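Local atomic coordinates of Serpin48 (Tenebrio molitor, PDB entry 3OZQ), a protein that inhibits the serine protease SPE as a highly specific serpin of insect innate immunity. Residues F189-V199 against F368-N376; A230-I240 against F350-K361. All blocks are in the same frame, centred on the assembly; numbering follows the deposited sequence.

Overall arrangement
Interaction 2 is the core contact. It pairs two neighbouring strands, buries 1029 Å², and combines backbone hydrogen bonds, apolar side chains and a few bound waters. Interaction 1 lies nearer the surface, about 21 Å from the centre of the chain, and covers 372 Å². It brings the C-terminal tail against a hairpin through van der Waals and CH-pi contacts. The two centres are about 11 Å apart. They meet in one sheet, where strand 356-362 of interaction 2 lies beside strand 365-372, which leads into the tail of interaction 1. His190 of the hairpin also probably hydrogen-bonds Asp353 in the loop of interaction 2.

Interaction 1 (F189-V199 against F368-N376); sequences FHKSAKEVVQV and FAGRVTTLN
Phe189, Lys191 and Val199 of a hairpin of sheet C pack on Leu375 and its neighbours in the C-terminal tail, a mostly apolar, partly buried contact beyond the last strand of sheet B. Leu375 makes the central touch. Its CD2 methyl sits over one face of the Phe189 ring, 3.7 Å from the ring centroid, as a CH-pi contact displaced toward the rim. The ring is carried there because CG of Phe189 stands anti to its own backbone nitrogen (chi1 -176°). Its CZ meets CG1 of Val372 at 4.2 Å, while Thr373 O lies at its edge. Pro269 of strand 260-278 touches both Phe189 and Leu375.

Val199 adds a second apolar contact. Its CG1 meets Leu375 CB at 3.7 Å, the two side chains crossing at about a right angle. The same methyl lies 3.3 Å from OXT of Asn376, so the terminal carboxylate rests close against an apolar group. The extended Lys191 chain, partly exposed, runs along the tail. Its CB and CG pass Thr373 O, and its CE comes within 3.5 Å of Thr374 OG1.

The tail gets its polar support from another part of the chain. Asn33 takes a hydrogen bond from Thr373 N and gives one to Thr374 O. Leu375 N is buried here and has no partner in the model. Phe189 and Val197 pair through both of their backbone N-H groups, which keeps the hairpin closed. This is the serpin arrangement in which the tail following the last strand of sheet B packs against the hairpin of sheet C.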
loop_
_atom_site.group_PDB
_atom_site.type_symbol
_atom_site.label_atom_id
_atom_site.label_comp_id
_atom_site.label_asym_id
_atom_site.label_seq_id
_atom_site.Cartn_x
_atom_site.Cartn_y
_atom_site.Cartn_z
ATOM N N PHE A 189 22.937 -2.561 12.798
ATOM C CA PHE A 189 22.072 -1.745 11.965
ATOM C C PHE A 189 22.248 -0.325 12.468
ATOM O O PHE A 189 22.005 -0.035 13.637
ATOM C CB PHE A 189 20.598 -2.183 12.075
ATOM C CG PHE A 189 19.662 -1.422 11.156
ATOM C CD1 PHE A 189 19.076 -0.243 11.563
ATOM C CD2 PHE A 189 19.391 -1.884 9.876
ATOM C CE1 PHE A 189 18.224 0.461 10.714
ATOM C CE2 PHE A 189 18.546 -1.185 9.024
ATOM C CZ PHE A 189 17.964 -0.012 9.439
ATOM N N HIS A 190 22.698 0.560 11.595
ATOM C CA HIS A 190 22.925 1.941 11.988
ATOM C C HIS A 190 21.708 2.801 11.712
ATOM O O HIS A 190 21.428 3.112 10.564
ATOM C CB HIS A 190 24.113 2.514 11.219
ATOM C CG HIS A 190 25.354 1.692 11.333
ATOM N ND1 HIS A 190 26.073 1.595 12.506
ATOM C CD2 HIS A 190 26.007 0.930 10.424
ATOM C CE1 HIS A 190 27.114 0.804 12.315
ATOM N NE2 HIS A 190 27.100 0.391 11.059
ATOM N N LYS A 191 21.003 3.196 12.768
ATOM C CA LYS A 191 19.872 4.107 12.642
ATOM C C LYS A 191 20.376 5.494 12.257
ATOM O O LYS A 191 19.631 6.324 11.723
ATOM C CB LYS A 191 19.097 4.179 13.958
ATOM C CG LYS A 191 18.628 2.826 14.471
ATOM C CD LYS A 191 17.913 2.958 15.807
ATOM C CE LYS A 191 17.607 1.590 16.407
ATOM N NZ LYS A 191 17.071 1.678 17.810
ATOM N N SER A 192 21.653 5.727 12.551
ATOM C CA SER A 192 22.361 6.947 12.186
ATOM C C SER A 192 23.811 6.716 12.550
ATOM O O SER A 192 24.152 5.667 13.109
ATOM C CB SER A 192 21.811 8.168 12.930
ATOM O OG SER A 192 21.916 8.029 14.335
ATOM N N ALA A 193 24.673 7.674 12.228
ATOM C CA ALA A 193 26.091 7.534 12.540
ATOM C C ALA A 193 26.287 7.155 14.007
ATOM O O ALA A 193 26.855 6.111 14.312
ATOM C CB ALA A 193 26.836 8.811 12.212
ATOM N N LYS A 194 25.773 7.988 14.907
ATOM C CA LYS A 194 26.062 7.853 16.335
ATOM C C LYS A 194 25.414 6.657 17.050
ATOM O O LYS A 194 25.900 6.232 18.095
ATOM C CB LYS A 194 25.729 9.151 17.084
ATOM C CG LYS A 194 26.287 9.199 18.508
ATOM C CD LYS A 194 25.690 10.340 19.330
ATOM C CE LYS A 194 26.204 10.309 20.773
ATOM N NZ LYS A 194 25.459 11.247 21.675
ATOM N N GLU A 195 24.327 6.110 16.513
ATOM C CA GLU A 195 23.678 4.987 17.195
ATOM C C GLU A 195 23.540 3.709 16.362
ATOM O O GLU A 195 23.113 3.747 15.200
ATOM C CB GLU A 195 22.326 5.396 17.787
ATOM C CG GLU A 195 21.324 5.904 16.776
ATOM C CD GLU A 195 19.893 5.836 17.289
ATOM O OE1 GLU A 195 19.672 5.283 18.394
ATOM O OE2 GLU A 195 18.988 6.331 16.581
ATOM N N VAL A 196 23.887 2.584 16.989
ATOM C CA VAL A 196 23.883 1.265 16.353
ATOM C C VAL A 196 23.060 0.260 17.159
ATOM O O VAL A 196 22.952 0.370 18.385
ATOM C CB VAL A 196 25.311 0.692 16.264
ATOM C CG1 VAL A 196 25.306 -0.672 15.578
ATOM C CG2 VAL A 196 26.232 1.665 15.555
ATOM N N VAL A 197 22.498 -0.734 16.473
ATOM C CA VAL A 197 21.815 -1.823 17.156
ATOM C C VAL A 197 22.130 -3.185 16.535
ATOM O O VAL A 197 22.599 -3.279 15.395
ATOM C CB VAL A 197 20.290 -1.599 17.206
ATOM C CG1 VAL A 197 19.699 -1.634 15.808
ATOM C CG2 VAL A 197 19.627 -2.641 18.091
ATOM N N GLN A 198 21.886 -4.240 17.303
ATOM C CA GLN A 198 22.037 -5.604 16.816
ATOM C C GLN A 198 20.663 -6.192 16.520
ATOM O O GLN A 198 19.826 -6.323 17.412
ATOM C CB GLN A 198 22.757 -6.455 17.854
ATOM C CG GLN A 198 24.148 -5.961 18.173
ATOM C CD GLN A 198 25.193 -6.595 17.293
ATOM O OE1 GLN A 198 25.477 -6.110 16.205
ATOM N NE2 GLN A 198 25.787 -7.692 17.770
ATOM N N VAL A 199 20.422 -6.536 15.262
ATOM C CA VAL A 199 19.132 -7.102 14.893
ATOM C C VAL A 199 19.338 -8.304 13.994
ATOM O O VAL A 199 20.393 -8.464 13.405
ATOM C CB VAL A 199 18.236 -6.064 14.188
ATOM C CG1 VAL A 199 18.068 -4.830 15.058
ATOM C CG2 VAL A 199 18.819 -5.691 12.831
ATOM N N PHE A 368 2.863 -1.676 -2.707
ATOM C CA PHE A 368 3.151 -1.212 -1.355
ATOM C C PHE A 368 4.439 -0.412 -1.394
ATOM O O PHE A 368 5.320 -0.696 -2.197
ATOM C CB PHE A 368 3.390 -2.395 -0.418
ATOM C CG PHE A 368 2.138 -3.082 0.049
ATOM C CD1 PHE A 368 1.409 -2.570 1.112
ATOM C CD2 PHE A 368 1.716 -4.261 -0.543
ATOM C CE1 PHE A 368 0.270 -3.214 1.575
ATOM C CE2 PHE A 368 0.567 -4.912 -0.089
ATOM C CZ PHE A 368 -0.149 -4.386 0.976
ATOM N N ALA A 369 4.539 0.594 -0.537
ATOM C CA ALA A 369 5.776 1.329 -0.373
ATOM C C ALA A 369 5.942 1.677 1.107
ATOM O O ALA A 369 4.971 1.714 1.850
ATOM C CB ALA A 369 5.774 2.569 -1.217
ATOM N N GLY A 370 7.170 1.905 1.535
ATOM C CA GLY A 370 7.391 2.242 2.927
ATOM C C GLY A 370 8.858 2.437 3.234
ATOM O O GLY A 370 9.701 2.533 2.343
ATOM N N ARG A 371 9.159 2.504 4.520
ATOM C CA ARG A 371 10.509 2.755 4.938
ATOM C C ARG A 371 10.751 2.092 6.276
ATOM O O ARG A 371 9.811 1.803 7.037
ATOM C CB ARG A 371 10.754 4.256 5.034
ATOM C CG ARG A 371 10.173 4.867 6.256
ATOM C CD ARG A 371 10.427 6.339 6.286
ATOM N NE ARG A 371 9.878 6.919 7.498
ATOM C CZ ARG A 371 10.228 8.105 7.972
ATOM N NH1 ARG A 371 11.129 8.831 7.324
ATOM N NH2 ARG A 371 9.682 8.560 9.093
ATOM N N VAL A 372 12.026 1.817 6.531
ATOM C CA VAL A 372 12.488 1.332 7.811
ATOM C C VAL A 372 13.591 2.289 8.255
ATOM O O VAL A 372 14.565 2.490 7.526
ATOM C CB VAL A 372 13.126 -0.054 7.672
ATOM C CG1 VAL A 372 13.801 -0.455 8.996
ATOM C CG2 VAL A 372 12.094 -1.082 7.226
ATOM N N THR A 373 13.418 2.900 9.421
ATOM C CA THR A 373 14.431 3.779 9.987
ATOM C C THR A 373 14.879 3.216 11.325
ATOM O O THR A 373 15.838 3.709 11.922
ATOM C CB THR A 373 13.888 5.192 10.262
ATOM O OG1 THR A 373 12.976 5.135 11.365
ATOM C CG2 THR A 373 13.184 5.757 9.031
ATOM N N THR A 374 14.178 2.189 11.796
ATOM C CA THR A 374 14.446 1.635 13.116
ATOM C C THR A 374 14.102 0.148 13.182
ATOM O O THR A 374 13.111 -0.294 12.604
ATOM C CB THR A 374 13.656 2.398 14.205
ATOM O OG1 THR A 374 14.334 2.288 15.458
ATOM C CG2 THR A 374 12.250 1.829 14.353
ATOM N N LEU A 375 14.935 -0.613 13.889
ATOM C CA LEU A 375 14.764 -2.053 14.047
ATOM C C LEU A 375 15.159 -2.380 15.470
ATOM O O LEU A 375 15.829 -1.580 16.115
ATOM C CB LEU A 375 15.688 -2.813 13.093
ATOM C CG LEU A 375 15.135 -3.417 11.796
ATOM C CD1 LEU A 375 13.796 -2.801 11.412
ATOM C CD2 LEU A 375 16.161 -3.317 10.656
ATOM N N ASN A 376 14.771 -3.554 15.957
ATOM C CA ASN A 376 15.214 -4.007 17.282
ATOM C C ASN A 376 15.626 -5.484 17.289
ATOM O O ASN A 376 16.222 -5.999 18.242
ATOM C CB ASN A 376 14.152 -3.723 18.352
ATOM C CG ASN A 376 12.906 -4.577 18.186
ATOM O OD1 ASN A 376 11.965 -4.478 18.976
ATOM N ND2 ASN A 376 12.897 -5.428 17.164
ATOM O OXT ASN A 376 15.383 -6.198 16.315
#

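Interaction 2 (A230-I240 against F350-K361); sequences ASLTIVLSNQI and FIVDHPFIFYIK
Ser231, Thr233 and Val235 pair with Lys361, Tyr359 and Ile357 across two buried antiparallel strands. Each of these three pairs is hydrogen-bonded in both directions. Val235 N reaches Ile357 O at 2.8 Å and is nearly straight (178°). The return bond, from Ile357 N to Val235 O, is longer at 3.3 Å. Tyr359 O accepts from Thr233 N and also from a water, which bridges to Ser231 OG and Thr233 OG1. A second water joins Thr233 OG1 to Tyr359 OH and Lys361 NZ, so polar groups on this face are linked through solvent.

Thr233 CB lies over one face of the Tyr359 ring, 3.7 Å from its centroid. The opposite face of the sheet is apolar. There Ile234 CB meets the edge of the Phe350 ring, and Leu236 CD2 sits over that ring's face at 4.1 Å from the centroid. Strands 231-237 and 356-361 belong to sheet B of the serpin fold, and the Asp353-His354-Pro355-Phe356 run falls in the serpin signature sequence.

His354 ties the loop to the strand end. Its CG lies between the backbone nitrogen and the carbonyl carbon (chi1 55°), which turns the ring toward Ser237. NE2 donates to Ser237 O at 2.7 Å, close to the ring plane. ND1 donates to Asp353 OD1, also at 2.7 Å, and Leu236 CD1 covers one ring face. A phenylalanine in place of His354 would probably leave Ser237 O and Asp353 OD1 without their donors and free the carboxylate to turn. Ser237 OG donates to Gln239 O, while a water connects Ser237 N with Pro355 O. Another water donates to Ile240 O.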
loop_
_atom_site.group_PDB
_atom_site.type_symbol
_atom_site.label_atom_id
_atom_site.label_comp_id
_atom_site.label_asym_id
_atom_site.label_seq_id
_atom_site.Cartn_x
_atom_site.Cartn_y
_atom_site.Cartn_z
ATOM N N ALA A 230 6.424 -10.985 -9.059
ATOM C CA ALA A 230 6.413 -9.868 -8.123
ATOM C C ALA A 230 7.839 -9.574 -7.660
ATOM O O ALA A 230 8.751 -10.382 -7.884
ATOM C CB ALA A 230 5.546 -10.212 -6.941
ATOM N N SER A 231 8.046 -8.430 -7.013
ATOM C CA SER A 231 9.382 -8.136 -6.481
ATOM C C SER A 231 9.362 -7.157 -5.309
ATOM O O SER A 231 8.413 -6.395 -5.144
ATOM C CB SER A 231 10.299 -7.625 -7.590
ATOM O OG SER A 231 9.923 -6.324 -8.004
ATOM N N LEU A 232 10.397 -7.222 -4.473
ATOM C CA LEU A 232 10.627 -6.236 -3.420
ATOM C C LEU A 232 11.876 -5.435 -3.762
ATOM O O LEU A 232 12.965 -6.002 -3.915
ATOM C CB LEU A 232 10.800 -6.908 -2.058
ATOM C CG LEU A 232 11.136 -5.900 -0.952
ATOM C CD1 LEU A 232 9.871 -5.222 -0.551
ATOM C CD2 LEU A 232 11.799 -6.528 0.279
ATOM N N THR A 233 11.721 -4.128 -3.920
ATOM C CA THR A 233 12.838 -3.265 -4.284
ATOM C C THR A 233 13.297 -2.430 -3.083
ATOM O O THR A 233 12.490 -1.716 -2.482
ATOM C CB THR A 233 12.452 -2.293 -5.436
ATOM O OG1 THR A 233 12.199 -3.029 -6.646
ATOM C CG2 THR A 233 13.555 -1.275 -5.683
ATOM N N ILE A 234 14.588 -2.525 -2.748
ATOM C CA ILE A 234 15.186 -1.712 -1.689
ATOM C C ILE A 234 15.921 -0.550 -2.334
ATOM O O ILE A 234 16.653 -0.742 -3.303
ATOM C CB ILE A 234 16.233 -2.523 -0.867
ATOM C CG1 ILE A 234 15.663 -3.879 -0.442
ATOM C CG2 ILE A 234 16.750 -1.722 0.317
ATOM C CD1 ILE A 234 14.400 -3.767 0.346
ATOM N N VAL A 235 15.715 0.649 -1.813
ATOM C CA VAL A 235 16.477 1.815 -2.229
ATOM C C VAL A 235 17.371 2.223 -1.066
ATOM O O VAL A 235 16.896 2.700 -0.032
ATOM C CB VAL A 235 15.580 2.993 -2.641
ATOM C CG1 VAL A 235 16.437 4.160 -3.121
ATOM C CG2 VAL A 235 14.596 2.565 -3.730
ATOM N N LEU A 236 18.674 2.017 -1.254
ATOM C CA LEU A 236 19.658 2.140 -0.193
ATOM C C LEU A 236 20.615 3.297 -0.453
ATOM O O LEU A 236 21.388 3.257 -1.397
ATOM C CB LEU A 236 20.449 0.842 -0.116
ATOM C CG LEU A 236 21.490 0.728 0.987
ATOM C CD1 LEU A 236 20.812 0.833 2.353
ATOM C CD2 LEU A 236 22.259 -0.584 0.847
ATOM N N SER A 237 20.559 4.334 0.376
ATOM C CA SER A 237 21.476 5.451 0.198
ATOM C C SER A 237 22.915 5.013 0.464
ATOM O O SER A 237 23.175 4.158 1.321
ATOM C CB SER A 237 21.096 6.636 1.080
ATOM O OG SER A 237 21.202 6.323 2.459
ATOM N N ASN A 238 23.847 5.591 -0.289
ATOM C CA ASN A 238 25.262 5.255 -0.137
ATOM C C ASN A 238 25.809 5.682 1.218
ATOM O O ASN A 238 26.701 5.042 1.764
ATOM C CB ASN A 238 26.098 5.839 -1.282
ATOM C CG ASN A 238 25.998 5.012 -2.553
ATOM O OD1 ASN A 238 25.902 3.782 -2.500
ATOM N ND2 ASN A 238 26.015 5.683 -3.706
ATOM N N GLN A 239 25.255 6.753 1.768
ATOM C CA GLN A 239 25.655 7.210 3.090
ATOM C C GLN A 239 24.685 6.763 4.192
ATOM O O GLN A 239 23.474 6.677 3.978
ATOM C CB GLN A 239 25.835 8.729 3.090
ATOM C CG GLN A 239 27.113 9.178 2.382
ATOM C CD GLN A 239 28.346 8.454 2.909
ATOM O OE1 GLN A 239 28.480 8.226 4.116
ATOM N NE2 GLN A 239 29.238 8.066 2.004
ATOM N N ILE A 240 25.233 6.475 5.367
ATOM C CA ILE A 240 24.448 5.974 6.492
ATOM C C ILE A 240 23.176 6.780 6.752
ATOM O O ILE A 240 22.114 6.206 6.990
ATOM C CB ILE A 240 25.288 5.928 7.792
ATOM C CG1 ILE A 240 26.504 5.010 7.626
ATOM C CG2 ILE A 240 24.436 5.469 8.974
ATOM C CD1 ILE A 240 26.170 3.531 7.644
ATOM N N PHE A 350 25.442 -5.437 -1.321
ATOM C CA PHE A 350 24.203 -4.740 -0.975
ATOM C C PHE A 350 23.863 -5.061 0.471
ATOM O O PHE A 350 23.101 -5.984 0.763
ATOM C CB PHE A 350 23.065 -5.124 -1.911
ATOM C CG PHE A 350 21.883 -4.177 -1.857
ATOM C CD1 PHE A 350 21.865 -3.008 -2.617
ATOM C CD2 PHE A 350 20.796 -4.459 -1.059
ATOM C CE1 PHE A 350 20.765 -2.127 -2.566
ATOM C CE2 PHE A 350 19.680 -3.586 -1.006
ATOM C CZ PHE A 350 19.677 -2.421 -1.756
ATOM N N ILE A 351 24.466 -4.295 1.370
ATOM C CA ILE A 351 24.325 -4.513 2.800
ATOM C C ILE A 351 23.373 -3.481 3.360
ATOM O O ILE A 351 23.697 -2.292 3.459
ATOM C CB ILE A 351 25.712 -4.459 3.516
ATOM C CG1 ILE A 351 26.641 -5.518 2.914
ATOM C CG2 ILE A 351 25.569 -4.629 5.039
ATOM C CD1 ILE A 351 28.123 -5.237 3.137
ATOM N N VAL A 352 22.172 -3.945 3.695
ATOM C CA VAL A 352 21.116 -3.070 4.173
ATOM C C VAL A 352 21.228 -2.927 5.688
ATOM O O VAL A 352 20.615 -3.679 6.443
ATOM C CB VAL A 352 19.728 -3.607 3.765
ATOM C CG1 VAL A 352 18.648 -2.582 4.083
ATOM C CG2 VAL A 352 19.706 -3.980 2.269
ATOM N N ASP A 353 22.011 -1.944 6.124
ATOM C CA ASP A 353 22.440 -1.860 7.520
ATOM C C ASP A 353 22.289 -0.448 8.032
ATOM O O ASP A 353 22.945 -0.042 8.990
ATOM C CB ASP A 353 23.893 -2.337 7.670
ATOM C CG ASP A 353 24.905 -1.317 7.160
ATOM O OD1 ASP A 353 24.524 -0.412 6.388
ATOM O OD2 ASP A 353 26.100 -1.430 7.527
ATOM N N HIS A 354 21.422 0.297 7.355
ATOM C CA HIS A 354 20.995 1.629 7.756
ATOM C C HIS A 354 19.637 1.870 7.076
ATOM O O HIS A 354 19.222 1.059 6.251
ATOM C CB HIS A 354 22.035 2.691 7.369
ATOM C CG HIS A 354 22.401 2.689 5.915
ATOM N ND1 HIS A 354 23.207 1.724 5.350
ATOM C CD2 HIS A 354 22.096 3.553 4.920
ATOM C CE1 HIS A 354 23.372 1.986 4.068
ATOM N NE2 HIS A 354 22.708 3.090 3.780
ATOM N N PRO A 355 18.945 2.960 7.435
ATOM C CA PRO A 355 17.559 3.202 6.990
ATOM C C PRO A 355 17.375 3.219 5.472
ATOM O O PRO A 355 18.217 3.743 4.743
ATOM C CB PRO A 355 17.240 4.567 7.587
ATOM C CG PRO A 355 18.053 4.608 8.832
ATOM C CD PRO A 355 19.355 3.935 8.462
ATOM N N PHE A 356 16.273 2.638 5.010
ATOM C CA PHE A 356 16.035 2.448 3.586
ATOM C C PHE A 356 14.551 2.566 3.227
ATOM O O PHE A 356 13.690 2.412 4.081
ATOM C CB PHE A 356 16.540 1.081 3.152
ATOM C CG PHE A 356 15.910 -0.071 3.886
ATOM C CD1 PHE A 356 14.869 -0.783 3.322
ATOM C CD2 PHE A 356 16.370 -0.454 5.131
ATOM C CE1 PHE A 356 14.298 -1.853 3.991
ATOM C CE2 PHE A 356 15.802 -1.525 5.805
ATOM C CZ PHE A 356 14.765 -2.221 5.240
ATOM N N ILE A 357 14.286 2.823 1.949
ATOM C CA ILE A 357 12.945 2.785 1.386
ATOM C C ILE A 357 12.794 1.434 0.693
ATOM O O ILE A 357 13.767 0.889 0.186
ATOM C CB ILE A 357 12.778 3.923 0.353
ATOM C CG1 ILE A 357 12.823 5.287 1.042
ATOM C CG2 ILE A 357 11.514 3.751 -0.487
ATOM C CD1 ILE A 357 12.804 6.456 0.061
ATOM N N PHE A 358 11.583 0.885 0.680
ATOM C CA PHE A 358 11.305 -0.335 -0.066
ATOM C C PHE A 358 9.947 -0.230 -0.745
ATOM O O PHE A 358 9.104 0.580 -0.356
ATOM C CB PHE A 358 11.288 -1.552 0.848
ATOM C CG PHE A 358 10.204 -1.505 1.869
ATOM C CD1 PHE A 358 8.919 -1.935 1.563
ATOM C CD2 PHE A 358 10.448 -0.985 3.127
ATOM C CE1 PHE A 358 7.904 -1.876 2.509
ATOM C CE2 PHE A 358 9.446 -0.928 4.068
ATOM C CZ PHE A 358 8.162 -1.362 3.756
ATOM N N TYR A 359 9.734 -1.060 -1.757
ATOM C CA TYR A 359 8.429 -1.117 -2.385
ATOM C C TYR A 359 8.219 -2.433 -3.100
ATOM O O TYR A 359 9.159 -3.023 -3.629
ATOM C CB TYR A 359 8.170 0.091 -3.307
ATOM C CG TYR A 359 9.078 0.227 -4.523
ATOM C CD1 TYR A 359 10.144 1.123 -4.520
ATOM C CD2 TYR A 359 8.833 -0.495 -5.687
ATOM C CE1 TYR A 359 10.963 1.273 -5.630
ATOM C CE2 TYR A 359 9.657 -0.357 -6.809
ATOM C CZ TYR A 359 10.714 0.533 -6.765
ATOM O OH TYR A 359 11.528 0.693 -7.860
ATOM N N ILE A 360 6.974 -2.894 -3.086
ATOM C CA ILE A 360 6.611 -4.143 -3.725
ATOM C C ILE A 360 5.933 -3.817 -5.058
ATOM O O ILE A 360 5.007 -2.997 -5.104
ATOM C CB ILE A 360 5.647 -4.953 -2.837
ATOM C CG1 ILE A 360 6.376 -5.484 -1.592
ATOM C CG2 ILE A 360 5.060 -6.123 -3.598
ATOM C CD1 ILE A 360 5.533 -6.405 -0.786
ATOM N N LYS A 361 6.405 -4.446 -6.133
ATOM C CA LYS A 361 5.810 -4.271 -7.465
ATOM C C LYS A 361 5.224 -5.568 -7.956
ATOM O O LYS A 361 5.766 -6.644 -7.701
ATOM C CB LYS A 361 6.837 -3.840 -8.508
ATOM C CG LYS A 361 7.199 -2.378 -8.545
ATOM C CD LYS A 361 8.065 -2.067 -9.785
ATOM C CE LYS A 361 9.348 -2.901 -9.797
ATOM N NZ LYS A 361 10.253 -2.598 -10.960
HETATM O O HOH W 1 9.697 -4.012 -6.462
HETATM O O HOH W 2 12.519 -1.754 -9.078
HETATM O O HOH W 3 18.644 4.711 2.361
HETATM O O HOH W 4 19.485 6.668 6.001
#